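Local atomic coordinates of tyrosine-protein phosphatase non-receptor type 18 (Homo sapiens, PDB entry 2OC3), a protein that removes phosphate from tyrosine residues of other proteins, among them autophosphorylated tyrosine kinases that are overexpressed in tumours. Residues Asn172-Leu177 against Leu194-Trp199; Ile163-Glu168 against Met176-Lys181; Leu70-Thr75 against Gln274-Val279; Ser35-Cys40 against Ser263-Val268. All coordinates share one frame; numbering follows the deposited sequence.

Contact 1 (Asn172-Leu177 against Leu194-Trp199)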
loop_
_atom_site.group_PDB
_atom_site.type_symbol
_atom_site.label_atom_id
_atom_site.label_comp_id
_atom_site.label_asym_id
_atom_site.label_seq_id
_atom_site.Cartn_x
_atom_site.Cartn_y
_atom_site.Cartn_z
ATOM N N ASN A 172 17.609 8.783 -2.094
ATOM C CA ASN A 172 18.451 8.214 -3.145
ATOM C C ASN A 172 17.804 8.608 -4.492
ATOM O O ASN A 172 16.821 9.356 -4.487
ATOM C CB ASN A 172 18.622 6.728 -2.955
ATOM C CG ASN A 172 17.318 5.989 -2.985
ATOM O OD1 ASN A 172 16.529 6.180 -3.893
ATOM N ND2 ASN A 172 17.097 5.113 -2.008
ATOM N N GLU A 173 18.340 8.181 -5.629
ATOM C CA GLU A 173 17.820 8.714 -6.895
ATOM C C GLU A 173 16.377 8.328 -7.196
ATOM O O GLU A 173 15.722 8.918 -8.083
ATOM C CB GLU A 173 18.707 8.362 -8.106
ATOM C CG GLU A 173 18.784 6.922 -8.439
ATOM C CD GLU A 173 19.591 6.644 -9.712
ATOM O OE1 GLU A 173 19.055 6.846 -10.834
ATOM O OE2 GLU A 173 20.758 6.219 -9.581
ATOM N N ASP A 174 15.857 7.333 -6.460
ATOM C CA ASP A 174 14.523 6.808 -6.730
ATOM C C ASP A 174 13.478 7.116 -5.663
ATOM O O ASP A 174 12.301 6.794 -5.883
ATOM C CB ASP A 174 14.605 5.291 -6.909
ATOM C CG ASP A 174 15.465 4.922 -8.097
ATOM O OD1 ASP A 174 15.187 5.413 -9.207
ATOM O OD2 ASP A 174 16.501 4.232 -7.916
ATOM N N ILE A 175 13.861 7.698 -4.532
ATOM C CA ILE A 175 12.930 7.857 -3.409
ATOM C C ILE A 175 12.938 9.276 -2.869
ATOM O O ILE A 175 14.024 9.787 -2.471
ATOM C CB ILE A 175 13.283 6.933 -2.214
ATOM C CG1 ILE A 175 13.405 5.479 -2.642
ATOM C CG2 ILE A 175 12.259 7.060 -1.097
ATOM C CD1 ILE A 175 12.244 4.832 -3.283
ATOM N N MET A 176 11.753 9.882 -2.833
ATOM C CA MET A 176 11.492 11.196 -2.254
ATOM C C MET A 176 10.852 11.003 -0.879
ATOM O O MET A 176 9.961 10.139 -0.718
ATOM C CB MET A 176 10.564 11.978 -3.174
ATOM C CG MET A 176 9.862 13.149 -2.565
ATOM S SD MET A 176 10.989 14.444 -2.136
ATOM C CE MET A 176 11.263 15.167 -3.727
ATOM N N LEU A 177 11.245 11.814 0.098
ATOM C CA LEU A 177 10.612 11.877 1.426
ATOM C C LEU A 177 10.093 13.276 1.619
ATOM O O LEU A 177 10.870 14.222 1.653
ATOM C CB LEU A 177 11.604 11.556 2.521
ATOM C CG LEU A 177 11.091 11.697 3.979
ATOM C CD1 LEU A 177 9.944 10.788 4.317
ATOM C CD2 LEU A 177 12.213 11.483 5.013
ATOM N N LEU A 194 6.568 8.917 1.644
ATOM C CA LEU A 194 7.640 8.426 0.846
ATOM C C LEU A 194 7.100 8.105 -0.521
ATOM O O LEU A 194 6.076 7.444 -0.601
ATOM C CB LEU A 194 8.246 7.194 1.460
ATOM C CG LEU A 194 9.087 7.379 2.726
ATOM C CD1 LEU A 194 9.043 6.152 3.687
ATOM C CD2 LEU A 194 10.505 7.718 2.353
ATOM N N GLN A 195 7.754 8.577 -1.578
ATOM C CA GLN A 195 7.267 8.367 -2.935
ATOM C C GLN A 195 8.360 7.719 -3.750
ATOM O O GLN A 195 9.469 8.217 -3.818
ATOM C CB GLN A 195 6.839 9.680 -3.605
ATOM C CG GLN A 195 6.150 9.395 -4.967
ATOM C CD GLN A 195 5.806 10.618 -5.773
ATOM O OE1 GLN A 195 6.033 11.760 -5.345
ATOM N NE2 GLN A 195 5.248 10.381 -6.971
ATOM N N TYR A 196 8.068 6.577 -4.340
ATOM C CA TYR A 196 8.950 5.872 -5.267
ATOM C C TYR A 196 8.748 6.554 -6.625
ATOM O O TYR A 196 7.602 6.706 -7.093
ATOM C CB TYR A 196 8.586 4.364 -5.326
ATOM C CG TYR A 196 9.702 3.547 -5.882
ATOM C CD1 TYR A 196 10.528 2.835 -5.051
ATOM C CD2 TYR A 196 9.987 3.526 -7.241
ATOM C CE1 TYR A 196 11.618 2.124 -5.556
ATOM C CE2 TYR A 196 11.065 2.834 -7.746
ATOM C CZ TYR A 196 11.872 2.133 -6.902
ATOM O OH TYR A 196 12.984 1.448 -7.416
ATOM N N MET A 197 9.859 7.021 -7.222
ATOM C CA MET A 197 9.798 8.018 -8.299
ATOM C C MET A 197 10.046 7.481 -9.703
ATOM O O MET A 197 9.840 8.233 -10.653
ATOM C CB MET A 197 10.823 9.150 -8.037
ATOM C CG MET A 197 10.637 9.816 -6.702
ATOM S SD MET A 197 9.057 10.609 -6.453
ATOM C CE MET A 197 9.288 12.039 -7.547
ATOM N N SER A 198 10.441 6.211 -9.835
ATOM C CA SER A 198 10.882 5.656 -11.113
ATOM C C SER A 198 10.380 4.254 -11.416
ATOM O O SER A 198 10.951 3.559 -12.243
ATOM C CB SER A 198 12.399 5.650 -11.121
ATOM O OG SER A 198 12.841 4.788 -10.086
ATOM N N TRP A 199 9.317 3.796 -10.759
ATOM C CA TRP A 199 8.816 2.476 -11.065
ATOM C C TRP A 199 8.386 2.402 -12.533
ATOM O O TRP A 199 7.579 3.214 -12.989
ATOM C CB TRP A 199 7.675 2.079 -10.142
ATOM C CG TRP A 199 7.445 0.584 -10.091
ATOM C CD1 TRP A 199 7.016 -0.223 -11.100
ATOM C CD2 TRP A 199 7.580 -0.243 -8.944
ATOM N NE1 TRP A 199 6.874 -1.519 -10.645
ATOM C CE2 TRP A 199 7.226 -1.554 -9.325
ATOM C CE3 TRP A 199 7.979 -0.002 -7.622
ATOM C CZ2 TRP A 199 7.263 -2.631 -8.414
ATOM C CZ3 TRP A 199 8.003 -1.057 -6.716
ATOM C CH2 TRP A 199 7.646 -2.356 -7.124
#
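Leu-194 packs onto Leu-177, with CD2 of Leu-194 3.7 Å from CD1 of Leu-177. The same CD2 methyl also meets CG2 of Ile-175, forming a small aliphatic cluster that Leu-221 and Ala-218 of helix 209-222 cover. At Gln-195 the strands form a hydrogen-bonded antiparallel pair: Gln-195 N donates to Met-176 O at 2.8 Å, and Met-176 N returns a bond to Gln-195 O at 3.0 Å. The side chains of this pair lie on the other sheet face, where the Gln-195 amide is engaged by Arg-178 and by the carbonyl of Cys-135. Tyr-196 is back on the leucine face. With CG swung opposite the backbone N (chi1 -161°), its ring takes Asp-174 O over one face, offset toward the rim, while Trp-199 CE3 lies over the opposite face. Met-197 closes the strand end by giving its N-H to Asp-174 O at 2.8 Å, the donor tilted 25° from the carbonyl plane. Its chain then folds back, bringing SD of Met-197 to 3.9 Å from CB of Met-176. Ser-198 OG donates to Asp-174 OD1 at 2.6 Å, arriving from above the carboxylate plane, and OD2 is bound by His-210, so both carboxylate oxygens are engaged. This is the open end of the beta hairpin of strands 175-184 and 187-196 in the central sheet of a classical tyrosine phosphatase domain. At Trp-199 the chain enters the WPD loop, which carries Asp-201, a substrate-binding residue by similarity.

Contact 2 (Ile163-Glu168 against Met176-Lys181)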
loop_
_atom_site.group_PDB
_atom_site.type_symbol
_atom_site.label_atom_id
_atom_site.label_comp_id
_atom_site.label_asym_id
_atom_site.label_seq_id
_atom_site.Cartn_x
_atom_site.Cartn_y
_atom_site.Cartn_z
ATOM N N ILE A 163 -2.977 21.016 4.079
ATOM C CA ILE A 163 -1.714 20.314 3.991
ATOM C C ILE A 163 -0.605 21.313 3.669
ATOM O O ILE A 163 -0.730 22.081 2.719
ATOM C CB ILE A 163 -1.740 19.220 2.874
ATOM C CG1 ILE A 163 -3.088 18.475 2.869
ATOM C CG2 ILE A 163 -0.515 18.274 2.998
ATOM C CD1 ILE A 163 -3.358 17.702 4.125
ATOM N N THR A 164 0.448 21.308 4.489
ATOM C CA THR A 164 1.608 22.179 4.306
ATOM C C THR A 164 2.874 21.365 4.145
ATOM O O THR A 164 3.076 20.395 4.841
ATOM C CB THR A 164 1.754 23.103 5.519
ATOM O OG1 THR A 164 0.561 23.890 5.658
ATOM C CG2 THR A 164 2.921 24.032 5.371
ATOM N N LEU A 165 3.708 21.766 3.196
ATOM C CA LEU A 165 4.996 21.150 3.009
ATOM C C LEU A 165 6.056 21.761 3.932
ATOM O O LEU A 165 6.358 22.978 3.854
ATOM C CB LEU A 165 5.436 21.254 1.544
ATOM C CG LEU A 165 6.723 20.516 1.197
ATOM C CD1 LEU A 165 6.550 18.989 1.249
ATOM C CD2 LEU A 165 7.181 20.927 -0.191
ATOM N N ILE A 166 6.599 20.929 4.803
ATOM C CA ILE A 166 7.676 21.351 5.705
ATOM C C ILE A 166 9.062 21.135 5.083
ATOM O O ILE A 166 9.920 22.006 5.184
ATOM C CB ILE A 166 7.611 20.587 7.057
ATOM C CG1 ILE A 166 6.260 20.773 7.728
ATOM C CG2 ILE A 166 8.742 20.998 7.999
ATOM C CD1 ILE A 166 5.835 22.230 7.982
ATOM N N LYS A 167 9.278 20.024 4.395
ATOM C CA LYS A 167 10.586 19.696 3.847
ATOM C C LYS A 167 10.416 18.606 2.811
ATOM O O LYS A 167 9.473 17.790 2.897
ATOM C CB LYS A 167 11.502 19.204 4.962
ATOM C CG LYS A 167 12.973 19.208 4.627
ATOM C CD LYS A 167 13.770 18.581 5.754
ATOM C CE LYS A 167 15.232 18.386 5.370
ATOM N NZ LYS A 167 15.934 19.681 5.157
ATOM N N GLU A 168 11.305 18.605 1.824
ATOM C CA GLU A 168 11.435 17.519 0.844
ATOM C C GLU A 168 12.881 17.071 0.811
ATOM O O GLU A 168 13.788 17.930 0.901
ATOM C CB GLU A 168 11.101 18.005 -0.578
ATOM C CG GLU A 168 9.648 18.203 -0.828
ATOM C CD GLU A 168 9.305 18.355 -2.302
ATOM O OE1 GLU A 168 10.068 18.992 -3.053
ATOM O OE2 GLU A 168 8.253 17.837 -2.710
ATOM N N MET A 176 11.753 9.882 -2.833
ATOM C CA MET A 176 11.492 11.196 -2.254
ATOM C C MET A 176 10.852 11.003 -0.879
ATOM O O MET A 176 9.961 10.139 -0.718
ATOM C CB MET A 176 10.564 11.978 -3.174
ATOM C CG MET A 176 9.862 13.149 -2.565
ATOM S SD MET A 176 10.989 14.444 -2.136
ATOM C CE MET A 176 11.263 15.167 -3.727
ATOM N N LEU A 177 11.245 11.814 0.098
ATOM C CA LEU A 177 10.612 11.877 1.426
ATOM C C LEU A 177 10.093 13.276 1.619
ATOM O O LEU A 177 10.870 14.222 1.653
ATOM C CB LEU A 177 11.604 11.556 2.521
ATOM C CG LEU A 177 11.091 11.697 3.979
ATOM C CD1 LEU A 177 9.944 10.788 4.317
ATOM C CD2 LEU A 177 12.213 11.483 5.013
ATOM N N ARG A 178 8.767 13.447 1.771
ATOM C CA ARG A 178 8.137 14.686 2.100
ATOM C C ARG A 178 7.677 14.694 3.545
ATOM O O ARG A 178 7.064 13.746 4.020
ATOM C CB ARG A 178 6.948 14.966 1.188
ATOM C CG ARG A 178 7.271 14.940 -0.311
ATOM C CD ARG A 178 6.195 15.557 -1.160
ATOM N NE ARG A 178 6.605 15.609 -2.574
ATOM C CZ ARG A 178 6.485 14.586 -3.411
ATOM N NH1 ARG A 178 5.911 13.471 -3.042
ATOM N NH2 ARG A 178 6.928 14.677 -4.670
ATOM N N THR A 179 7.951 15.780 4.245
ATOM C CA THR A 179 7.525 15.985 5.599
ATOM C C THR A 179 6.365 16.956 5.486
ATOM O O THR A 179 6.531 18.103 4.998
ATOM C CB THR A 179 8.666 16.626 6.425
ATOM O OG1 THR A 179 9.834 15.787 6.331
ATOM C CG2 THR A 179 8.256 16.800 7.884
ATOM N N LEU A 180 5.178 16.510 5.906
ATOM C CA LEU A 180 3.972 17.266 5.749
ATOM C C LEU A 180 3.437 17.648 7.116
ATOM O O LEU A 180 3.605 16.901 8.082
ATOM C CB LEU A 180 2.900 16.411 5.058
ATOM C CG LEU A 180 3.272 15.846 3.703
ATOM C CD1 LEU A 180 2.119 14.959 3.115
ATOM C CD2 LEU A 180 3.576 16.995 2.737
ATOM N N LYS A 181 2.761 18.793 7.160
ATOM C CA LYS A 181 1.954 19.210 8.311
ATOM C C LYS A 181 0.527 19.131 7.816
ATOM O O LYS A 181 0.200 19.754 6.799
ATOM C CB LYS A 181 2.271 20.644 8.781
ATOM C CG LYS A 181 1.269 21.149 9.837
ATOM C CD LYS A 181 1.734 22.403 10.562
ATOM C CE LYS A 181 1.958 23.495 9.596
ATOM N NZ LYS A 181 2.173 24.821 10.315
HETATM O O HOH W 1 -1.161 22.644 7.487
HETATM O O HOH W 2 8.142 17.304 -5.389
#
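Strand segments 163-168 and 176-181 run antiparallel, their directions 140° apart, with Thr-164 paired to Lys-181 and a classic beta bulge where Ile-166 and Lys-167 both face Thr-179. Two 2.8 Å bonds, Thr-164 N to Lys-181 O and Lys-181 N to Thr-164 O, tie one end. At the bulge, Thr-179 O takes the N-H of Ile-166 at 2.8 Å and a weak second one from Lys-167. Beyond it, Thr-179 N donates almost straight to Lys-167 O. The Thr-164 and Lys-181 side chains lie side by side, pointing the same way, and a water links Thr-164 OG1 to Lys-181 O. Leu-165 CD1 meets Leu-180 CD2 at 3.9 Å on the face that also carries Glu-168 and Arg-178. Those two chains run alongside each other, and Arg-178, extended from CG to NE, donates from NE to Glu-168 OE2 at 2.8 Å, a salt bridge. The carboxylate receives it on its anti side, while OE2 lies near the guanidinium plane, the two groups being turned 47° apart. A water bridges OE2 and NH2 at the same edge. In one of its two conformers Met-176 lays CG over the guanidinium centre. Gln-193 binds NH1 beside Gln-195, and Trp-149 makes a cation-pi contact. A leucine in place of Arg-178 would probably strand the Glu-168 carboxylate without its countercharge and leave both glutamine carbonyls short of a donor. A buried cation thus sits at the sheet, its charge probably offset by Glu-168 and its N-H groups shared among carboxylate, amides and water.

Contact 3 (Leu70-Thr75 against Gln274-Val279)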
loop_
_atom_site.group_PDB
_atom_site.type_symbol
_atom_site.label_atom_id
_atom_site.label_comp_id
_atom_site.label_asym_id
_atom_site.label_seq_id
_atom_site.Cartn_x
_atom_site.Cartn_y
_atom_site.Cartn_z
ATOM N N LEU A 70 -12.300 -3.355 -7.185
ATOM C CA LEU A 70 -13.215 -3.020 -6.102
ATOM C C LEU A 70 -12.733 -3.640 -4.804
ATOM O O LEU A 70 -12.331 -4.795 -4.805
ATOM C CB LEU A 70 -14.600 -3.585 -6.430
ATOM C CG LEU A 70 -15.242 -3.103 -7.744
ATOM C CD1 LEU A 70 -16.550 -3.881 -8.011
ATOM C CD2 LEU A 70 -15.443 -1.631 -7.721
ATOM N N PRO A 71 -12.841 -2.922 -3.698
ATOM C CA PRO A 71 -12.341 -3.467 -2.448
ATOM C C PRO A 71 -13.248 -4.600 -1.981
ATOM O O PRO A 71 -14.471 -4.533 -2.090
ATOM C CB PRO A 71 -12.457 -2.261 -1.485
ATOM C CG PRO A 71 -13.619 -1.496 -2.003
ATOM C CD PRO A 71 -13.483 -1.606 -3.496
ATOM N N TYR A 72 -12.665 -5.637 -1.415
ATOM C CA TYR A 72 -13.505 -6.717 -0.887
ATOM C C TYR A 72 -14.214 -6.190 0.335
ATOM O O TYR A 72 -13.627 -5.522 1.176
ATOM C CB TYR A 72 -12.642 -7.888 -0.459
ATOM C CG TYR A 72 -11.868 -8.530 -1.611
ATOM C CD1 TYR A 72 -12.498 -8.724 -2.833
ATOM C CD2 TYR A 72 -10.540 -8.962 -1.473
ATOM C CE1 TYR A 72 -11.855 -9.328 -3.899
ATOM C CE2 TYR A 72 -9.890 -9.588 -2.577
ATOM C CZ TYR A 72 -10.583 -9.762 -3.761
ATOM O OH TYR A 72 -10.002 -10.336 -4.924
ATOM N N ASP A 73 -15.503 -6.463 0.441
ATOM C CA ASP A 73 -16.264 -6.014 1.616
ATOM C C ASP A 73 -15.682 -6.505 2.931
ATOM O O ASP A 73 -15.827 -5.852 3.953
ATOM C CB ASP A 73 -17.696 -6.561 1.525
ATOM C CG ASP A 73 -18.490 -6.011 0.327
ATOM O OD1 ASP A 73 -18.474 -4.768 0.110
ATOM O OD2 ASP A 73 -19.160 -6.804 -0.391
ATOM N N GLN A 74 -15.110 -7.697 2.921
ATOM C CA GLN A 74 -14.716 -8.376 4.155
ATOM C C GLN A 74 -13.635 -7.650 4.963
ATOM O O GLN A 74 -13.507 -7.850 6.173
ATOM C CB GLN A 74 -14.252 -9.789 3.838
ATOM C CG GLN A 74 -15.354 -10.732 3.374
ATOM C CD GLN A 74 -15.973 -10.382 2.066
ATOM O OE1 GLN A 74 -15.324 -9.922 1.116
ATOM N NE2 GLN A 74 -17.316 -10.656 1.972
ATOM N N THR A 75 -12.819 -6.863 4.270
ATOM C CA THR A 75 -11.652 -6.203 4.839
ATOM C C THR A 75 -11.673 -4.700 4.456
ATOM O O THR A 75 -10.671 -4.020 4.665
ATOM C CB THR A 75 -10.363 -6.825 4.275
ATOM O OG1 THR A 75 -10.404 -6.713 2.850
ATOM C CG2 THR A 75 -10.186 -8.289 4.718
ATOM N N GLN A 274 -7.098 -10.292 1.033
ATOM C CA GLN A 274 -7.378 -9.067 1.786
ATOM C C GLN A 274 -7.467 -7.787 0.945
ATOM O O GLN A 274 -8.287 -6.919 1.187
ATOM C CB GLN A 274 -6.316 -8.883 2.869
ATOM C CG GLN A 274 -6.363 -10.038 3.898
ATOM C CD GLN A 274 -5.201 -9.962 4.865
ATOM O OE1 GLN A 274 -5.277 -9.244 5.838
ATOM N NE2 GLN A 274 -4.143 -10.679 4.596
ATOM N N ARG A 275 -6.635 -7.709 -0.106
ATOM C CA ARG A 275 -6.685 -6.644 -1.114
ATOM C C ARG A 275 -6.641 -7.289 -2.495
ATOM O O ARG A 275 -5.786 -8.121 -2.760
ATOM C CB ARG A 275 -5.497 -5.720 -0.938
ATOM C CG ARG A 275 -5.421 -4.541 -1.933
ATOM C CD ARG A 275 -6.458 -3.462 -1.690
ATOM N NE ARG A 275 -6.472 -2.485 -2.792
ATOM C CZ ARG A 275 -7.481 -1.655 -3.056
ATOM N NH1 ARG A 275 -8.632 -1.697 -2.404
ATOM N NH2 ARG A 275 -7.368 -0.785 -4.056
ATOM N N PRO A 276 -7.597 -6.956 -3.375
ATOM C CA PRO A 276 -7.622 -7.553 -4.700
ATOM C C PRO A 276 -6.278 -7.407 -5.433
ATOM O O PRO A 276 -5.682 -6.343 -5.377
ATOM C CB PRO A 276 -8.691 -6.739 -5.441
ATOM C CG PRO A 276 -9.414 -6.002 -4.453
ATOM C CD PRO A 276 -8.696 -6.001 -3.162
ATOM N N ALA A 277 -5.844 -8.497 -6.052
ATOM C CA ALA A 277 -4.674 -8.515 -6.929
ATOM C C ALA A 277 -3.388 -8.062 -6.272
ATOM O O ALA A 277 -2.460 -7.598 -6.961
ATOM C CB ALA A 277 -4.954 -7.685 -8.180
ATOM N N ALA A 278 -3.296 -8.214 -4.936
ATOM C CA ALA A 278 -2.044 -7.886 -4.231
ATOM C C ALA A 278 -0.941 -8.773 -4.849
ATOM O O ALA A 278 -1.012 -9.987 -4.830
ATOM C CB ALA A 278 -2.180 -8.132 -2.720
ATOM N N VAL A 279 0.055 -8.118 -5.409
ATOM C CA VAL A 279 1.114 -8.715 -6.210
ATOM C C VAL A 279 0.433 -9.238 -7.493
ATOM O O VAL A 279 -0.113 -10.339 -7.523
ATOM C CB VAL A 279 1.931 -9.798 -5.492
ATOM C CG1 VAL A 279 3.083 -10.220 -6.390
ATOM C CG2 VAL A 279 2.442 -9.306 -4.170
HETATM O O HOH W 3 -7.455 -11.192 -4.865
#
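Pro-276 lies flat against one face of the Tyr-72 ring, a CH-pi contact in which CG of Pro-276 stands 4.0 Å from the ring centroid and only 12° off its normal. The two side chains slide past each other in opposite directions, so the phenol end of Tyr-72 extends along CA and CB of Pro-276, while Pro-276 CD rests 3.8 Å from Tyr-72 CE2. On its way the proline also brings CG close to the carbonyl oxygen of Leu-70. A water in the ring plane sits at 2.7 Å from Tyr-72 OH and takes a weak bond from the N-H of Ala-277. Thr-75 grips the other segment from the far end: OG1, placed between its backbone N and carbonyl carbon (chi1 57°), donates to Gln-274 O at 2.7 Å, in the carbonyl plane and on a lone pair. OG1 of Thr-75 is also hydrogen-bonded to Asn-94 ND2 of strand 93-97. Arg-275 turns at chi2 and passes the edge of its guanidinium by Pro-71, NH1 lying 4.0 Å from CB. Its nitrogens bond to Asn-92 and Asn-94 and to the carbonyls of Ala-235 and Gly-236, residues of the substrate-binding loop by similarity. The chemistry is thus divided: a CH-pi contact between proline and tyrosine and one hydroxyl bond join the two loops, and Arg-275 ties segment 274-279 to the backbone carbonyls of the phosphate-binding loop.

Contact 4 (Ser35-Cys40 against Ser263-Val268)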
loop_
_atom_site.group_PDB
_atom_site.type_symbol
_atom_site.label_atom_id
_atom_site.label_comp_id
_atom_site.label_asym_id
_atom_site.label_seq_id
_atom_site.Cartn_x
_atom_site.Cartn_y
_atom_site.Cartn_z
ATOM N N SER A 35 1.623 -18.894 -10.998
ATOM C CA SER A 35 0.408 -19.378 -11.647
ATOM C C SER A 35 -0.467 -20.060 -10.590
ATOM O O SER A 35 -1.706 -19.897 -10.586
ATOM C CB SER A 35 0.781 -20.324 -12.787
ATOM O OG SER A 35 -0.371 -20.846 -13.409
ATOM N N ASP A 36 0.143 -20.764 -9.627
ATOM C CA ASP A 36 -0.608 -21.396 -8.548
ATOM C C ASP A 36 -1.257 -20.369 -7.617
ATOM O O ASP A 36 -2.369 -20.561 -7.130
ATOM C CB ASP A 36 0.287 -22.345 -7.743
ATOM C CG ASP A 36 0.662 -23.604 -8.513
ATOM O OD1 ASP A 36 -0.011 -23.951 -9.522
ATOM O OD2 ASP A 36 1.651 -24.246 -8.098
ATOM N N ILE A 37 -0.526 -19.308 -7.296
ATOM C CA ILE A 37 -1.147 -18.240 -6.520
ATOM C C ILE A 37 -2.389 -17.698 -7.243
ATOM O O ILE A 37 -3.419 -17.491 -6.616
ATOM C CB ILE A 37 -0.191 -17.080 -6.220
ATOM C CG1 ILE A 37 0.972 -17.556 -5.335
ATOM C CG2 ILE A 37 -0.948 -15.949 -5.523
ATOM C CD1 ILE A 37 2.090 -16.544 -5.189
ATOM N N GLN A 38 -2.291 -17.493 -8.554
ATOM C CA GLN A 38 -3.416 -16.939 -9.286
ATOM C C GLN A 38 -4.570 -17.929 -9.269
ATOM O O GLN A 38 -5.711 -17.561 -9.080
ATOM C CB GLN A 38 -3.008 -16.620 -10.720
ATOM C CG GLN A 38 -1.946 -15.519 -10.856
ATOM C CD GLN A 38 -2.472 -14.224 -11.467
ATOM O OE1 GLN A 38 -3.124 -13.428 -10.815
ATOM N NE2 GLN A 38 -2.125 -13.994 -12.719
ATOM N N ALA A 39 -4.266 -19.212 -9.419
ATOM C CA ALA A 39 -5.317 -20.234 -9.439
ATOM C C ALA A 39 -6.007 -20.356 -8.097
ATOM O O ALA A 39 -7.213 -20.433 -8.036
ATOM C CB ALA A 39 -4.743 -21.640 -9.855
ATOM N N CYS A 40 -5.236 -20.346 -7.018
ATOM C CA CYS A 40 -5.790 -20.442 -5.682
ATOM C C CYS A 40 -6.591 -19.204 -5.300
ATOM O O CYS A 40 -7.654 -19.305 -4.677
ATOM C CB CYS A 40 -4.665 -20.644 -4.648
ATOM S SG CYS A 40 -3.870 -22.312 -4.793
ATOM N N SER A 263 7.134 -19.695 3.848
ATOM C CA SER A 263 6.631 -19.774 2.502
ATOM C C SER A 263 6.219 -18.360 2.058
ATOM O O SER A 263 5.262 -17.799 2.585
ATOM C CB SER A 263 5.399 -20.673 2.480
ATOM O OG SER A 263 4.780 -20.658 1.199
ATOM N N LEU A 264 6.939 -17.842 1.082
ATOM C CA LEU A 264 6.576 -16.544 0.472
ATOM C C LEU A 264 5.260 -16.700 -0.307
ATOM O O LEU A 264 4.425 -15.780 -0.344
ATOM C CB LEU A 264 7.724 -16.055 -0.395
ATOM C CG LEU A 264 7.722 -14.634 -0.919
ATOM C CD1 LEU A 264 7.494 -13.659 0.229
ATOM C CD2 LEU A 264 9.066 -14.369 -1.589
ATOM N N PHE A 265 5.036 -17.894 -0.858
ATOM C CA PHE A 265 3.790 -18.233 -1.539
ATOM C C PHE A 265 2.616 -17.982 -0.595
ATOM O O PHE A 265 1.614 -17.345 -0.948
ATOM C CB PHE A 265 3.853 -19.688 -2.033
ATOM C CG PHE A 265 2.567 -20.205 -2.604
ATOM C CD1 PHE A 265 2.370 -20.243 -3.986
ATOM C CD2 PHE A 265 1.571 -20.666 -1.779
ATOM C CE1 PHE A 265 1.176 -20.722 -4.501
ATOM C CE2 PHE A 265 0.378 -21.148 -2.289
ATOM C CZ PHE A 265 0.194 -21.170 -3.654
ATOM N N ASP A 266 2.719 -18.490 0.632
ATOM C CA ASP A 266 1.614 -18.403 1.573
ATOM C C ASP A 266 1.347 -16.948 1.981
ATOM O O ASP A 266 0.198 -16.565 2.181
ATOM C CB ASP A 266 1.918 -19.220 2.835
ATOM C CG ASP A 266 1.889 -20.723 2.599
ATOM O OD1 ASP A 266 1.374 -21.186 1.554
ATOM O OD2 ASP A 266 2.383 -21.459 3.491
ATOM N N VAL A 267 2.408 -16.152 2.085
ATOM C CA VAL A 267 2.261 -14.727 2.457
ATOM C C VAL A 267 1.495 -13.981 1.363
ATOM O O VAL A 267 0.534 -13.275 1.648
ATOM C CB VAL A 267 3.622 -14.041 2.715
ATOM C CG1 VAL A 267 3.439 -12.536 2.950
ATOM C CG2 VAL A 267 4.350 -14.724 3.915
ATOM N N VAL A 268 1.921 -14.163 0.115
ATOM C CA VAL A 268 1.273 -13.482 -0.997
ATOM C C VAL A 268 -0.184 -13.949 -1.164
ATOM O O VAL A 268 -1.078 -13.125 -1.342
ATOM C CB VAL A 268 2.063 -13.654 -2.282
ATOM C CG1 VAL A 268 1.281 -13.055 -3.486
ATOM C CG2 VAL A 268 3.474 -12.983 -2.124
#
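Two helices of the classical tyrosine phosphatase domain pack here through a small apolar patch, helix 29-47 from the N-terminal region against the start of helix 264-272. Their short segments run in broadly the same direction, 36° apart, with axes 10.4 Å from each other, a spacing bridged by side chains, with no hydrogen bond between the segments. Phe-265 does most of the bridging. With CG opposite the backbone N (chi1 173°), its ring reaches out to helix 29-47 and is met along its rim. Asp-36 CB lies at the edge, 3.7 Å from Phe-265 CE1, and Cys-40 SG approaches the same edge more loosely, 4.4 Å from Phe-265 CZ. Ile-37 slides past the ring in the opposite direction, its CG1 beside CD1 and CE1 of Phe-265. Ile-37 was modelled in two conformers, so this very close approach is doubtful in detail. In the conformer given, Ile-37 CD1 goes on to Val-268 CG1 at 4.0 Å, the two side chains crossing at about a right angle. Tyr-285 of helix 282-296 touches both Ile-37 and Phe-265, and Leu-288 of that helix packs on Val-268, so a third helix backs the patch. An alanine at Phe-265 would probably open a gap between the helices, leaving Asp-36 CB without its neighbour and Ile-37 with Val-268 alone on this helix segment. Two residues before the ring, Ser-263 is the N-cap of its helix, and its OG accepts the backbone N-H of Asp-266 at 3.0 Å.

In the fold
Contacts 1 and 2 are neighbours in the central mixed sheet: they share strand 175-184, with Met-176 and Leu-177 in both, and their centres lie about 14 Å apart, linked by Gln-195 OE1 and Arg-178 NH1. Contacts 3 and 4, centres about 15 Å apart, touch where Val-279 packs on Val-268 and join N-terminal parts of the chain to the region around helix 264-272. Along the sequence their segments alternate, and both hairpin contacts fall within the long stretch that each spans. Contacts 2 and 4 have centres about 37 Å apart. Contacts 1 and 3, centres about 26 Å apart on opposite sides of the chain's centre, both come near Cys-233, the probable phosphocysteine nucleophile, through Tyr-196 and Arg-275.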